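Laccase (Botrytis aclada, PDB 3SQR) oxidises phenolic substrates at a type 1 copper and probably reduces dioxygen to water at a three-copper cluster, as a multicopper oxidase. Local coordinates at residues A476-V481 / N507-I512; G460-I465 / A503-G508; L72-S77 / I110-N115; D151-K156 / E558-N563. All coordinates share one frame; numbering follows the deposited sequence. Where two conformers were deposited one is given.

Contact 1: residues A476-V481 / N507-I512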
loop_
_atom_site.group_PDB
_atom_site.type_symbol
_atom_site.label_atom_id
_atom_site.label_comp_id
_atom_site.label_asym_id
_atom_site.label_seq_id
_atom_site.Cartn_x
_atom_site.Cartn_y
_atom_site.Cartn_z
ATOM N N ALA A 476 -6.594 6.730 -17.899
ATOM C CA ALA A 476 -6.735 5.532 -18.744
ATOM C C ALA A 476 -6.102 4.344 -18.031
ATOM O O ALA A 476 -5.008 4.420 -17.480
ATOM C CB ALA A 476 -6.025 5.741 -20.093
ATOM N N GLN A 477 -6.770 3.226 -18.093
ATOM C CA GLN A 477 -6.187 2.004 -17.559
ATOM C C GLN A 477 -6.662 0.964 -18.576
ATOM O O GLN A 477 -7.811 0.518 -18.553
ATOM C CB GLN A 477 -6.720 1.785 -16.156
ATOM C CG GLN A 477 -6.190 0.523 -15.512
ATOM C CD GLN A 477 -6.761 0.264 -14.183
ATOM O OE1 GLN A 477 -7.968 0.209 -13.991
ATOM N NE2 GLN A 477 -5.858 0.104 -13.195
ATOM N N GLU A 478 -5.799 0.678 -19.516
ATOM C CA GLU A 478 -6.189 0.020 -20.750
ATOM C C GLU A 478 -5.368 -1.198 -21.038
ATOM O O GLU A 478 -4.118 -1.173 -20.933
ATOM C CB GLU A 478 -6.019 0.995 -21.925
ATOM C CG GLU A 478 -6.894 2.231 -21.817
ATOM C CD GLU A 478 -8.368 1.973 -21.997
ATOM O OE1 GLU A 478 -8.693 1.050 -22.754
ATOM O OE2 GLU A 478 -9.183 2.704 -21.376
ATOM N N THR A 479 -6.079 -2.222 -21.505
ATOM C CA THR A 479 -5.461 -3.440 -22.022
ATOM C C THR A 479 -5.323 -3.307 -23.532
ATOM O O THR A 479 -6.101 -3.866 -24.297
ATOM C CB THR A 479 -6.270 -4.650 -21.649
ATOM O OG1 THR A 479 -7.642 -4.478 -22.055
ATOM C CG2 THR A 479 -6.231 -4.795 -20.149
ATOM N N ASP A 480 -4.315 -2.543 -23.898
ATOM C CA ASP A 480 -3.924 -2.380 -25.292
ATOM C C ASP A 480 -2.617 -1.672 -25.336
ATOM O O ASP A 480 -2.050 -1.269 -24.299
ATOM C CB ASP A 480 -5.017 -1.665 -26.104
ATOM C CG ASP A 480 -5.062 -2.146 -27.603
ATOM O OD1 ASP A 480 -4.095 -2.758 -28.149
ATOM O OD2 ASP A 480 -6.080 -1.866 -28.239
ATOM N N VAL A 481 -2.098 -1.542 -26.542
ATOM C CA VAL A 481 -0.840 -0.882 -26.786
ATOM C C VAL A 481 -1.110 0.624 -26.793
ATOM O O VAL A 481 -2.042 1.078 -27.473
ATOM C CB VAL A 481 -0.228 -1.397 -28.097
ATOM C CG1 VAL A 481 0.921 -0.531 -28.589
ATOM C CG2 VAL A 481 0.265 -2.897 -27.882
ATOM N N ASN A 507 0.248 -6.207 -20.331
ATOM C CA ASN A 507 0.471 -5.881 -21.764
ATOM C C ASN A 507 -0.253 -4.623 -22.195
ATOM O O ASN A 507 -0.404 -4.377 -23.404
ATOM C CB ASN A 507 0.050 -7.071 -22.635
ATOM C CG ASN A 507 0.900 -8.300 -22.365
ATOM O OD1 ASN A 507 2.105 -8.197 -22.165
ATOM N ND2 ASN A 507 0.280 -9.481 -22.365
ATOM N N GLY A 508 -0.612 -3.791 -21.232
ATOM C CA GLY A 508 -1.322 -2.567 -21.522
ATOM C C GLY A 508 -0.621 -1.346 -21.012
ATOM O O GLY A 508 0.598 -1.299 -20.959
ATOM N N TYR A 509 -1.399 -0.318 -20.723
ATOM C CA TYR A 509 -0.821 0.899 -20.146
ATOM C C TYR A 509 -1.744 1.529 -19.116
ATOM O O TYR A 509 -2.948 1.348 -19.082
ATOM C CB TYR A 509 -0.436 1.885 -21.266
ATOM C CG TYR A 509 -1.612 2.415 -22.010
ATOM C CD1 TYR A 509 -2.106 1.775 -23.140
ATOM C CD2 TYR A 509 -2.218 3.622 -21.617
ATOM C CE1 TYR A 509 -3.195 2.279 -23.812
ATOM C CE2 TYR A 509 -3.292 4.119 -22.279
ATOM C CZ TYR A 509 -3.775 3.450 -23.382
ATOM O OH TYR A 509 -4.842 4.014 -24.040
ATOM N N LEU A 510 -1.111 2.284 -18.236
ATOM C CA LEU A 510 -1.778 3.034 -17.232
ATOM C C LEU A 510 -1.339 4.477 -17.411
ATOM O O LEU A 510 -0.146 4.752 -17.449
ATOM C CB LEU A 510 -1.353 2.495 -15.877
ATOM C CG LEU A 510 -1.796 3.309 -14.677
ATOM C CD1 LEU A 510 -3.358 3.261 -14.502
ATOM C CD2 LEU A 510 -1.055 2.863 -13.396
ATOM N N ALA A 511 -2.334 5.347 -17.559
ATOM C CA ALA A 511 -2.085 6.767 -17.697
ATOM C C ALA A 511 -2.670 7.412 -16.451
ATOM O O ALA A 511 -3.874 7.387 -16.234
ATOM C CB ALA A 511 -2.754 7.315 -18.996
ATOM N N ILE A 512 -1.773 7.968 -15.637
ATOM C CA ILE A 512 -2.133 8.599 -14.374
ATOM C C ILE A 512 -1.720 10.047 -14.402
ATOM O O ILE A 512 -0.606 10.369 -14.766
ATOM C CB ILE A 512 -1.492 7.862 -13.151
ATOM C CG1 ILE A 512 0.004 7.762 -13.251
ATOM C CG2 ILE A 512 -2.156 6.491 -12.918
ATOM C CD1 ILE A 512 0.663 7.373 -11.917
#

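Contact 2: residues G460-I465 / A503-G508. With CU (copper (II) ion), chain D.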
loop_
_atom_site.group_PDB
_atom_site.type_symbol
_atom_site.label_atom_id
_atom_site.label_comp_id
_atom_site.label_asym_id
_atom_site.label_seq_id
_atom_site.Cartn_x
_atom_site.Cartn_y
_atom_site.Cartn_z
ATOM N N GLY A 460 2.324 -9.782 -19.386
ATOM C CA GLY A 460 0.939 -9.651 -19.104
ATOM C C GLY A 460 0.588 -9.703 -17.597
ATOM O O GLY A 460 -0.550 -10.013 -17.248
ATOM N N ILE A 461 1.535 -9.316 -16.741
ATOM C CA ILE A 461 1.263 -9.189 -15.292
ATOM C C ILE A 461 0.552 -7.853 -15.004
ATOM O O ILE A 461 0.913 -6.850 -15.593
ATOM C CB ILE A 461 2.530 -9.265 -14.462
ATOM C CG1 ILE A 461 3.159 -10.701 -14.510
ATOM C CG2 ILE A 461 2.160 -8.896 -12.981
ATOM C CD1 ILE A 461 4.667 -10.762 -14.228
ATOM N N TRP A 462 -0.455 -7.845 -14.130
ATOM C CA TRP A 462 -1.100 -6.566 -13.722
ATOM C C TRP A 462 -0.391 -5.984 -12.486
ATOM O O TRP A 462 -0.558 -6.522 -11.370
ATOM C CB TRP A 462 -2.588 -6.806 -13.416
ATOM C CG TRP A 462 -3.386 -7.063 -14.628
ATOM C CD1 TRP A 462 -3.240 -8.101 -15.493
ATOM C CD2 TRP A 462 -4.474 -6.268 -15.131
ATOM N NE1 TRP A 462 -4.192 -8.031 -16.482
ATOM C CE2 TRP A 462 -4.939 -6.895 -16.302
ATOM C CE3 TRP A 462 -5.091 -5.098 -14.698
ATOM C CZ2 TRP A 462 -5.995 -6.388 -17.058
ATOM C CZ3 TRP A 462 -6.167 -4.577 -15.461
ATOM C CH2 TRP A 462 -6.597 -5.231 -16.619
ATOM N N HIS A 463 0.465 -4.977 -12.696
ATOM C CA HIS A 463 1.391 -4.460 -11.693
ATOM C C HIS A 463 0.717 -3.351 -10.893
ATOM O O HIS A 463 0.252 -2.376 -11.481
ATOM C CB HIS A 463 2.678 -3.882 -12.308
ATOM C CG HIS A 463 3.428 -4.847 -13.168
ATOM N ND1 HIS A 463 4.440 -5.636 -12.681
ATOM C CD2 HIS A 463 3.302 -5.158 -14.487
ATOM C CE1 HIS A 463 4.901 -6.419 -13.654
ATOM N NE2 HIS A 463 4.255 -6.113 -14.767
ATOM N N PRO A 464 0.593 -3.529 -9.560
ATOM C CA PRO A 464 -0.019 -2.472 -8.725
ATOM C C PRO A 464 0.933 -1.296 -8.566
ATOM O O PRO A 464 1.966 -1.390 -7.886
ATOM C CB PRO A 464 -0.257 -3.179 -7.402
ATOM C CG PRO A 464 0.872 -4.243 -7.359
ATOM C CD PRO A 464 0.982 -4.715 -8.770
ATOM N N ILE A 465 0.632 -0.204 -9.249
ATOM C CA ILE A 465 1.621 0.884 -9.296
ATOM C C ILE A 465 1.191 1.884 -8.231
ATOM O O ILE A 465 0.020 2.332 -8.204
ATOM C CB ILE A 465 1.573 1.595 -10.677
ATOM C CG1 ILE A 465 1.929 0.592 -11.774
ATOM C CG2 ILE A 465 2.463 2.860 -10.668
ATOM C CD1 ILE A 465 3.332 0.017 -11.635
ATOM N N ALA A 503 -3.448 -0.518 -11.017
ATOM C CA ALA A 503 -2.838 -1.534 -11.837
ATOM C C ALA A 503 -2.372 -1.015 -13.166
ATOM O O ALA A 503 -3.136 -0.348 -13.875
ATOM C CB ALA A 503 -3.837 -2.689 -12.071
ATOM N N LEU A 504 -1.126 -1.310 -13.484
ATOM C CA LEU A 504 -0.662 -1.301 -14.874
ATOM C C LEU A 504 -1.179 -2.605 -15.491
ATOM O O LEU A 504 -0.720 -3.690 -15.146
ATOM C CB LEU A 504 0.840 -1.272 -14.955
ATOM C CG LEU A 504 1.502 -1.624 -16.278
ATOM C CD1 LEU A 504 1.000 -0.721 -17.394
ATOM C CD2 LEU A 504 3.032 -1.540 -16.075
ATOM N N PRO A 505 -2.122 -2.494 -16.421
ATOM C CA PRO A 505 -2.658 -3.757 -16.984
ATOM C C PRO A 505 -1.630 -4.542 -17.718
ATOM O O PRO A 505 -0.892 -3.997 -18.459
ATOM C CB PRO A 505 -3.730 -3.271 -17.961
ATOM C CG PRO A 505 -4.176 -1.955 -17.357
ATOM C CD PRO A 505 -2.860 -1.340 -16.940
ATOM N N GLY A 506 -1.671 -5.867 -17.570
ATOM C CA GLY A 506 -0.778 -6.728 -18.259
ATOM C C GLY A 506 -0.908 -6.513 -19.761
ATOM O O GLY A 506 -2.015 -6.568 -20.304
ATOM N N ASN A 507 0.248 -6.207 -20.331
ATOM C CA ASN A 507 0.471 -5.881 -21.764
ATOM C C ASN A 507 -0.253 -4.623 -22.195
ATOM O O ASN A 507 -0.404 -4.377 -23.404
ATOM C CB ASN A 507 0.050 -7.071 -22.635
ATOM C CG ASN A 507 0.900 -8.300 -22.365
ATOM O OD1 ASN A 507 2.105 -8.197 -22.165
ATOM N ND2 ASN A 507 0.280 -9.481 -22.365
ATOM N N GLY A 508 -0.612 -3.791 -21.232
ATOM C CA GLY A 508 -1.322 -2.567 -21.522
ATOM C C GLY A 508 -0.621 -1.346 -21.012
ATOM O O GLY A 508 0.598 -1.299 -20.959
HETATM CU CU CU D . 5.095 -5.700 -10.782
#

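Contact 3: residues L72-S77 / I110-N115. With NAG (2-acetamido-2-deoxy-beta-D-glucopyranose), chain H; NAG (2-acetamido-2-deoxy-beta-D-glucopyranose), chain G.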
loop_
_atom_site.group_PDB
_atom_site.type_symbol
_atom_site.label_atom_id
_atom_site.label_comp_id
_atom_site.label_asym_id
_atom_site.label_seq_id
_atom_site.Cartn_x
_atom_site.Cartn_y
_atom_site.Cartn_z
ATOM N N LEU A 72 7.265 3.594 18.186
ATOM C CA LEU A 72 7.243 2.281 17.538
ATOM C C LEU A 72 8.622 1.734 17.590
ATOM O O LEU A 72 9.606 2.429 17.342
ATOM C CB LEU A 72 6.813 2.352 16.065
ATOM C CG LEU A 72 5.382 2.823 15.779
ATOM C CD1 LEU A 72 5.065 2.930 14.294
ATOM C CD2 LEU A 72 4.444 1.882 16.476
ATOM N N SER A 73 8.673 0.453 17.845
ATOM C CA SER A 73 9.921 -0.259 17.826
ATOM C C SER A 73 9.874 -1.311 16.739
ATOM O O SER A 73 9.010 -2.189 16.709
ATOM C CB SER A 73 10.176 -0.868 19.206
ATOM O OG SER A 73 11.194 -1.845 19.140
ATOM N N VAL A 74 10.841 -1.231 15.833
ATOM C CA VAL A 74 10.988 -2.208 14.791
ATOM C C VAL A 74 11.766 -3.365 15.349
ATOM O O VAL A 74 12.915 -3.202 15.755
ATOM C CB VAL A 74 11.669 -1.649 13.552
ATOM C CG1 VAL A 74 11.948 -2.744 12.525
ATOM C CG2 VAL A 74 10.784 -0.528 12.998
ATOM N N GLU A 75 11.108 -4.499 15.393
ATOM C CA GLU A 75 11.639 -5.651 16.115
ATOM C C GLU A 75 11.779 -6.905 15.336
ATOM O O GLU A 75 11.120 -7.176 14.358
ATOM C CB GLU A 75 10.757 -5.937 17.332
ATOM C CG GLU A 75 10.514 -4.699 18.132
ATOM C CD GLU A 75 10.087 -4.926 19.545
ATOM O OE1 GLU A 75 9.340 -5.891 19.840
ATOM O OE2 GLU A 75 10.519 -4.092 20.363
ATOM N N ASN A 76 12.722 -7.705 15.826
ATOM C CA ASN A 76 12.976 -9.003 15.318
ATOM C C ASN A 76 12.287 -10.013 16.211
ATOM O O ASN A 76 12.650 -10.167 17.371
ATOM C CB ASN A 76 14.494 -9.163 15.242
ATOM C CG ASN A 76 14.902 -10.316 14.387
ATOM O OD1 ASN A 76 14.132 -11.247 14.059
ATOM N ND2 ASN A 76 16.180 -10.281 14.016
ATOM N N SER A 77 11.241 -10.630 15.703
ATOM C CA SER A 77 10.289 -11.340 16.499
ATOM C C SER A 77 10.101 -12.787 16.107
ATOM O O SER A 77 10.621 -13.277 15.085
ATOM C CB SER A 77 8.945 -10.609 16.307
ATOM O OG SER A 77 9.059 -9.201 16.479
ATOM N N ILE A 110 5.730 10.240 15.270
ATOM C CA ILE A 110 5.919 8.809 15.397
ATOM C C ILE A 110 7.406 8.526 15.533
ATOM O O ILE A 110 8.141 8.634 14.594
ATOM C CB ILE A 110 5.360 8.042 14.238
ATOM C CG1 ILE A 110 3.899 8.505 13.982
ATOM C CG2 ILE A 110 5.550 6.501 14.478
ATOM C CD1 ILE A 110 3.325 8.154 12.623
ATOM N N HIS A 111 7.811 8.218 16.750
ATOM C CA HIS A 111 9.192 7.872 17.064
ATOM C C HIS A 111 9.464 6.456 16.695
ATOM O O HIS A 111 8.892 5.553 17.319
ATOM C CB HIS A 111 9.493 8.047 18.548
ATOM C CG HIS A 111 9.021 9.348 19.112
ATOM N ND1 HIS A 111 9.772 10.502 19.037
ATOM C CD2 HIS A 111 7.898 9.675 19.790
ATOM C CE1 HIS A 111 9.111 11.492 19.612
ATOM N NE2 HIS A 111 7.978 11.016 20.095
ATOM N N VAL A 112 10.296 6.243 15.670
ATOM C CA VAL A 112 10.559 4.914 15.152
ATOM C C VAL A 112 11.966 4.542 15.519
ATOM O O VAL A 112 12.928 5.103 14.975
ATOM C CB VAL A 112 10.387 4.787 13.653
ATOM C CG1 VAL A 112 10.693 3.378 13.201
ATOM C CG2 VAL A 112 8.870 5.127 13.279
ATOM N N THR A 113 12.069 3.534 16.365
ATOM C CA THR A 113 13.398 3.008 16.765
ATOM C C THR A 113 13.643 1.697 16.101
ATOM O O THR A 113 12.792 0.784 16.136
ATOM C CB THR A 113 13.470 2.829 18.298
ATOM O OG1 THR A 113 13.218 4.092 18.974
ATOM C CG2 THR A 113 14.855 2.212 18.695
ATOM N N ASN A 114 14.783 1.599 15.416
ATOM C CA ASN A 114 15.162 0.379 14.761
ATOM C C ASN A 114 15.841 -0.528 15.740
ATOM O O ASN A 114 17.012 -0.379 16.006
ATOM C CB ASN A 114 16.118 0.599 13.561
ATOM C CG ASN A 114 16.434 -0.640 12.857
ATOM O OD1 ASN A 114 15.901 -1.720 13.180
ATOM N ND2 ASN A 114 17.274 -0.528 11.779
ATOM N N ASN A 115 15.124 -1.527 16.199
ATOM C CA ASN A 115 15.700 -2.555 17.070
ATOM C C ASN A 115 16.023 -3.882 16.393
ATOM O O ASN A 115 16.149 -4.922 17.066
ATOM C CB ASN A 115 14.834 -2.734 18.310
ATOM C CG ASN A 115 14.922 -1.555 19.223
ATOM O OD1 ASN A 115 16.040 -1.084 19.577
ATOM N ND2 ASN A 115 13.749 -0.986 19.562
HETATM C C1 NAG H . 16.710 -11.351 13.275
HETATM C C2 NAG H . 17.974 -10.949 12.571
HETATM C C3 NAG H . 18.577 -12.160 11.902
HETATM C C4 NAG H . 18.809 -13.303 12.889
HETATM C C5 NAG H . 17.485 -13.549 13.590
HETATM C C6 NAG H . 17.654 -14.668 14.625
HETATM C C7 NAG H . 17.804 -8.786 11.516
HETATM C C8 NAG H . 17.324 -8.079 10.292
HETATM N N2 NAG H . 17.616 -10.050 11.494
HETATM O O3 NAG H . 19.757 -11.763 11.266
HETATM O O4 NAG H . 19.169 -14.463 12.154
HETATM O O5 NAG H . 17.089 -12.344 14.233
HETATM O O6 NAG H . 18.532 -14.196 15.625
HETATM O O7 NAG H . 18.315 -8.180 12.439
HETATM C C1 NAG G . 6.394 -0.134 21.185
HETATM C C2 NAG G . 5.700 0.734 22.207
HETATM C C3 NAG G . 6.645 1.766 22.767
HETATM C C4 NAG G . 7.833 1.060 23.350
HETATM C C5 NAG G . 8.478 0.197 22.302
HETATM C C6 NAG G . 9.696 -0.565 22.832
HETATM C C7 NAG G . 3.366 0.961 21.503
HETATM C C8 NAG G . 2.434 1.792 20.665
HETATM N N2 NAG G . 4.629 1.421 21.503
HETATM O O3 NAG G . 5.985 2.421 23.782
HETATM O O4 NAG G . 8.731 2.020 23.772
HETATM O O5 NAG G . 7.540 -0.763 21.805
HETATM O O6 NAG G . 9.243 -1.428 23.903
HETATM O O7 NAG G . 2.971 -0.041 22.099
HETATM O O HOH W 1 14.443 -6.809 17.927
#

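Contact 4: residues D151-K156 / E558-N563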
loop_
_atom_site.group_PDB
_atom_site.type_symbol
_atom_site.label_atom_id
_atom_site.label_comp_id
_atom_site.label_asym_id
_atom_site.label_seq_id
_atom_site.Cartn_x
_atom_site.Cartn_y
_atom_site.Cartn_z
ATOM N N ASP A 151 19.206 3.200 16.108
ATOM C CA ASP A 151 18.887 4.568 15.984
ATOM C C ASP A 151 17.335 4.738 16.002
ATOM O O ASP A 151 16.583 3.773 15.804
ATOM C CB ASP A 151 19.470 5.119 14.707
ATOM C CG ASP A 151 19.534 6.610 14.690
ATOM O OD1 ASP A 151 19.374 7.241 15.753
ATOM O OD2 ASP A 151 19.769 7.187 13.589
ATOM N N THR A 152 16.935 5.974 16.209
ATOM C CA THR A 152 15.563 6.440 16.195
ATOM C C THR A 152 15.393 7.592 15.211
ATOM O O THR A 152 16.233 8.511 15.155
ATOM C CB THR A 152 15.088 6.841 17.605
ATOM O OG1 THR A 152 15.210 5.688 18.458
ATOM C CG2 THR A 152 13.594 7.373 17.561
ATOM N N LEU A 153 14.270 7.560 14.472
ATOM C CA LEU A 153 13.893 8.655 13.636
ATOM C C LEU A 153 12.486 8.963 14.001
ATOM O O LEU A 153 11.686 8.058 13.967
ATOM C CB LEU A 153 13.935 8.282 12.174
ATOM C CG LEU A 153 13.517 9.380 11.212
ATOM C CD1 LEU A 153 14.181 10.796 11.420
ATOM C CD2 LEU A 153 13.698 8.830 9.773
ATOM N N THR A 154 12.243 10.238 14.290
ATOM C CA THR A 154 10.873 10.726 14.599
ATOM C C THR A 154 10.237 11.307 13.344
ATOM O O THR A 154 10.601 12.358 12.863
ATOM C CB THR A 154 10.898 11.729 15.738
ATOM O OG1 THR A 154 11.489 11.090 16.888
ATOM C CG2 THR A 154 9.426 12.230 16.074
ATOM N N TYR A 155 9.212 10.625 12.857
ATOM C CA TYR A 155 8.472 11.093 11.711
ATOM C C TYR A 155 7.409 12.050 12.202
ATOM O O TYR A 155 6.764 11.804 13.204
ATOM C CB TYR A 155 7.856 9.922 10.971
ATOM C CG TYR A 155 8.858 8.959 10.322
ATOM C CD1 TYR A 155 9.518 7.953 11.039
ATOM C CD2 TYR A 155 9.150 9.063 8.989
ATOM C CE1 TYR A 155 10.386 7.077 10.443
ATOM C CE2 TYR A 155 9.993 8.208 8.393
ATOM C CZ TYR A 155 10.639 7.216 9.086
ATOM O OH TYR A 155 11.485 6.345 8.416
ATOM N N LYS A 156 7.292 13.162 11.507
ATOM C CA LYS A 156 6.285 14.146 11.786
ATOM C C LYS A 156 5.540 14.538 10.581
ATOM O O LYS A 156 6.146 15.024 9.619
ATOM C CB LYS A 156 6.967 15.380 12.433
ATOM C CG LYS A 156 7.593 15.078 13.798
ATOM C CD LYS A 156 8.138 16.415 14.430
ATOM C CE LYS A 156 8.824 16.196 15.790
ATOM N NZ LYS A 156 8.789 17.496 16.638
ATOM N N GLU A 558 20.245 14.660 8.455
ATOM C CA GLU A 558 21.704 14.530 8.571
ATOM C C GLU A 558 22.123 13.537 9.625
ATOM O O GLU A 558 23.019 12.692 9.384
ATOM C CB GLU A 558 22.300 15.909 8.857
ATOM C CG GLU A 558 22.245 16.818 7.674
ATOM C CD GLU A 558 22.517 18.303 8.009
ATOM O OE1 GLU A 558 22.643 18.701 9.211
ATOM O OE2 GLU A 558 22.557 19.072 7.036
ATOM N N ASP A 559 21.460 13.606 10.782
ATOM C CA ASP A 559 21.788 12.718 11.852
ATOM C C ASP A 559 21.471 11.276 11.479
ATOM O O ASP A 559 22.252 10.360 11.747
ATOM C CB ASP A 559 21.047 13.060 13.135
ATOM C CG ASP A 559 21.483 14.442 13.787
ATOM O OD1 ASP A 559 22.447 15.120 13.339
ATOM O OD2 ASP A 559 20.752 14.918 14.699
ATOM N N THR A 560 20.307 11.043 10.834
ATOM C CA THR A 560 20.027 9.673 10.428
ATOM C C THR A 560 21.083 9.140 9.468
ATOM O O THR A 560 21.481 7.973 9.522
ATOM C CB THR A 560 18.603 9.580 9.787
ATOM O OG1 THR A 560 17.666 10.185 10.707
ATOM C CG2 THR A 560 18.246 8.116 9.416
ATOM N N CYS A 561 21.497 9.960 8.526
ATOM C CA CYS A 561 22.479 9.532 7.529
ATOM C C CYS A 561 23.840 9.337 8.208
ATOM O O CYS A 561 24.491 8.335 7.969
ATOM C CB CYS A 561 22.631 10.583 6.435
ATOM S SG CYS A 561 21.224 10.528 5.253
ATOM N N ALA A 562 24.194 10.260 9.089
ATOM C CA ALA A 562 25.421 10.081 9.888
ATOM C C ALA A 562 25.435 8.731 10.608
ATOM O O ALA A 562 26.405 7.968 10.510
ATOM C CB ALA A 562 25.595 11.245 10.854
ATOM N N ASN A 563 24.331 8.367 11.270
ATOM C CA ASN A 563 24.262 7.085 11.943
ATOM C C ASN A 563 24.239 5.910 11.013
ATOM O O ASN A 563 24.793 4.845 11.331
ATOM C CB ASN A 563 23.089 7.047 12.921
ATOM C CG ASN A 563 23.228 8.083 13.991
ATOM O OD1 ASN A 563 24.335 8.594 14.201
ATOM N ND2 ASN A 563 22.110 8.473 14.633
HETATM O O HOH W 2 17.665 8.996 13.011
HETATM O O HOH W 3 20.238 6.097 11.213
#

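Contact 1: residues A476-V481 / N507-I512
E478 and Y509 face each other as an antiparallel hydrogen-bonded pair, each supplying its N-H and its C=O to the other. E478 N reaches Y509 O at 3.0 Å on an almost straight line (178°), and Y509 N returns to E478 O at 2.9 Å. Two residues further along, A476 and A511 form the next such pair: A511 N to A476 O is short at 2.8 Å, while A476 N to A511 O is the longer arm at 3.3 Å. Q477 and L510 fall between them as a non-hydrogen-bonded pair. The extended side chain of Q477 has its own partners, NE2 donating to A503 O and D370 OD2. Strands 472-478 and 509-515, which carry these pairs, are neighbours in a sheet of the third cupredoxin domain of the laccase, and the far edge of 509-515 pairs with strand 448-455. On the face that carries Y509, E478 CB sits over one side of the phenol ring, 3.9 Å from its centroid. The chi1 of Y509, 66°, sets the ring between its own N and carbonyl carbon and lays it alongside E478; its hydroxyl has a weak hydrogen bond to S487. Past the strand end the chain turns: D480 O comes to the ring edge at Y509 CD1 (3.3 Å), and D480 OD1 accepts V481 N at 2.8 Å.

Contact 2: residues G460-I465 / A503-G508
W462 lays its indole against the 505-506 backbone, where its CG is set by a position anti to the carbonyl carbon (chi1 -72°). P505 CA stands over the six-membered ring, 3.7 Å from its centroid and 16° off the normal, and G506 CA lies over the five-membered ring; both are CH-pi contacts on the same face. Backbone hydrogen bonds are few: H463 N to L504 O at 3.0 Å, and L504 N to H463 O at 2.7 Å. They make H463 and L504 an antiparallel hydrogen-bonded pair between strands 463-467 and 501-504, the latter an outermost strand of a five-stranded sheet in the C-terminal cupredoxin domain. From this pairing H463 ND1 binds the type 1 copper at 2.0 Å, with C526 and H531 as the other protein ligands. Apolar packing flanks the ligand: L504 CD2 lies 4.0 Å from H463 CD2, and L504 CB rests on I465 CG1. On the indole, P505 CB meets W462 CH2, whereas A503 CB comes in plane at the CE3 edge. Beyond the strand, P505 to G508 form a type II turn, closed by G508 N to P505 O. There G506 CA makes a CA-H...O contact of 3.4 Å to G460 O.

Contact 3: residues L72-S77 / I110-N115
Strands 67-79 and 107-114 run side by side and parallel in a sheet of the N-terminal cupredoxin domain, and L72 to V74 pair here with V112 to N114. The backbone bonds are short and mostly straight: L72 N to H111 O at 2.7 Å, T113 N to L72 O at 2.9 Å, V74 N to T113 O at 2.8 Å. The last one, N115 N to V74 O, is bent to 131°. On the buried face, L72 and I110 lie alongside each other with L72 CD1 3.6 Å from I110 CG2, while V74 slants over V112, CG2 meeting CG1. F91 of the neighbouring strand touches both L72 and V74 on this side.

The other face is polar. S73 OG lies anti to the backbone N (chi1 165°), which brings it to N115 ND2; the amide donates to it at 2.7 Å, the hydroxyl lying almost in the amide plane of N115. S73 OG in turn gives its proton to E75 OE2 at 2.6 Å, and its CB touches a sugar of a neighbouring glycan. A water joins N76 N to N115 O, one step beyond the last direct bond, N115 N to V74 O, and N76 ND2 itself carries an N-acetylglucosamine through a covalent bond. The S73 hydroxyl thus has both its donor and its acceptor role filled, fixing its rotation, and the E75 carboxylate charge would be expected to polarise that hydroxyl and make its oxygen a better acceptor for N115 ND2.

Contact 4: residues D151-K156 / E558-N563
The side chains of D151 and N563 cross at about a right angle, their carboxylate and amide planes 71° apart. N563 ND2 donates to D151 OD2 at 2.9 Å and the bond is fairly straight, yet it arrives from well above the carboxylate plane, 57° out of it, while D151 OD2 lies almost in the plane of the amide. The amide therefore uses a well-directed N-H against one oxygen that it meets obliquely. D151 reaches across because its CG swings opposite its backbone N (chi1 -163°), which brings OD2 within bonding distance of N563; OD1 turns back to its own chain and takes a weak bond from T152 N.

T560, one turn earlier on the helix, meets L153 at about a right angle too, with L153 CD1 3.6 Å from T560 OG1. That hydroxyl hydrogen-bonds to I556 O within the helix, and a water lies 2.6 Å from T560 OG1. The water hydrogen-bonds to D151 OD2 and T152 O, so strand and helix are bridged through solvent as well as directly. A second water lies 2.7 Å from D151 OD2 and 2.8 Å from T560 O, making OD2 the point on which much of this interface converges.

Strand 152-158 is an outermost strand of the N-terminal domain's four-stranded sheet, paired with 107-114. Helix 551-567, near the C-terminus, packs beside its start, and the disulfide between C561 and C145 ties the same helix covalently to the N-terminal domain.

Contacts 1 and 2 form one continuous region of the C-terminal domain, their centres 8 Å apart and N507 and G508 common to both. T479 CG2 packs on W462 CZ2 at 3.5 Å. Contact 2 holds the type 1 copper ligand H463, and the L510 side chain of contact 1 is about 8 Å from that of H463. Contacts 3 and 4, centres 13 Å apart, make a second pair, with T113 OG1 2.6 Å from T152 OG1. The V112 side chain is about 10 Å from that of H124, a likely ligand of the three-copper cluster, and that of L153 about 11 Å from that of copper-binding H170. The pairs lie on opposite sides of the chain's centre.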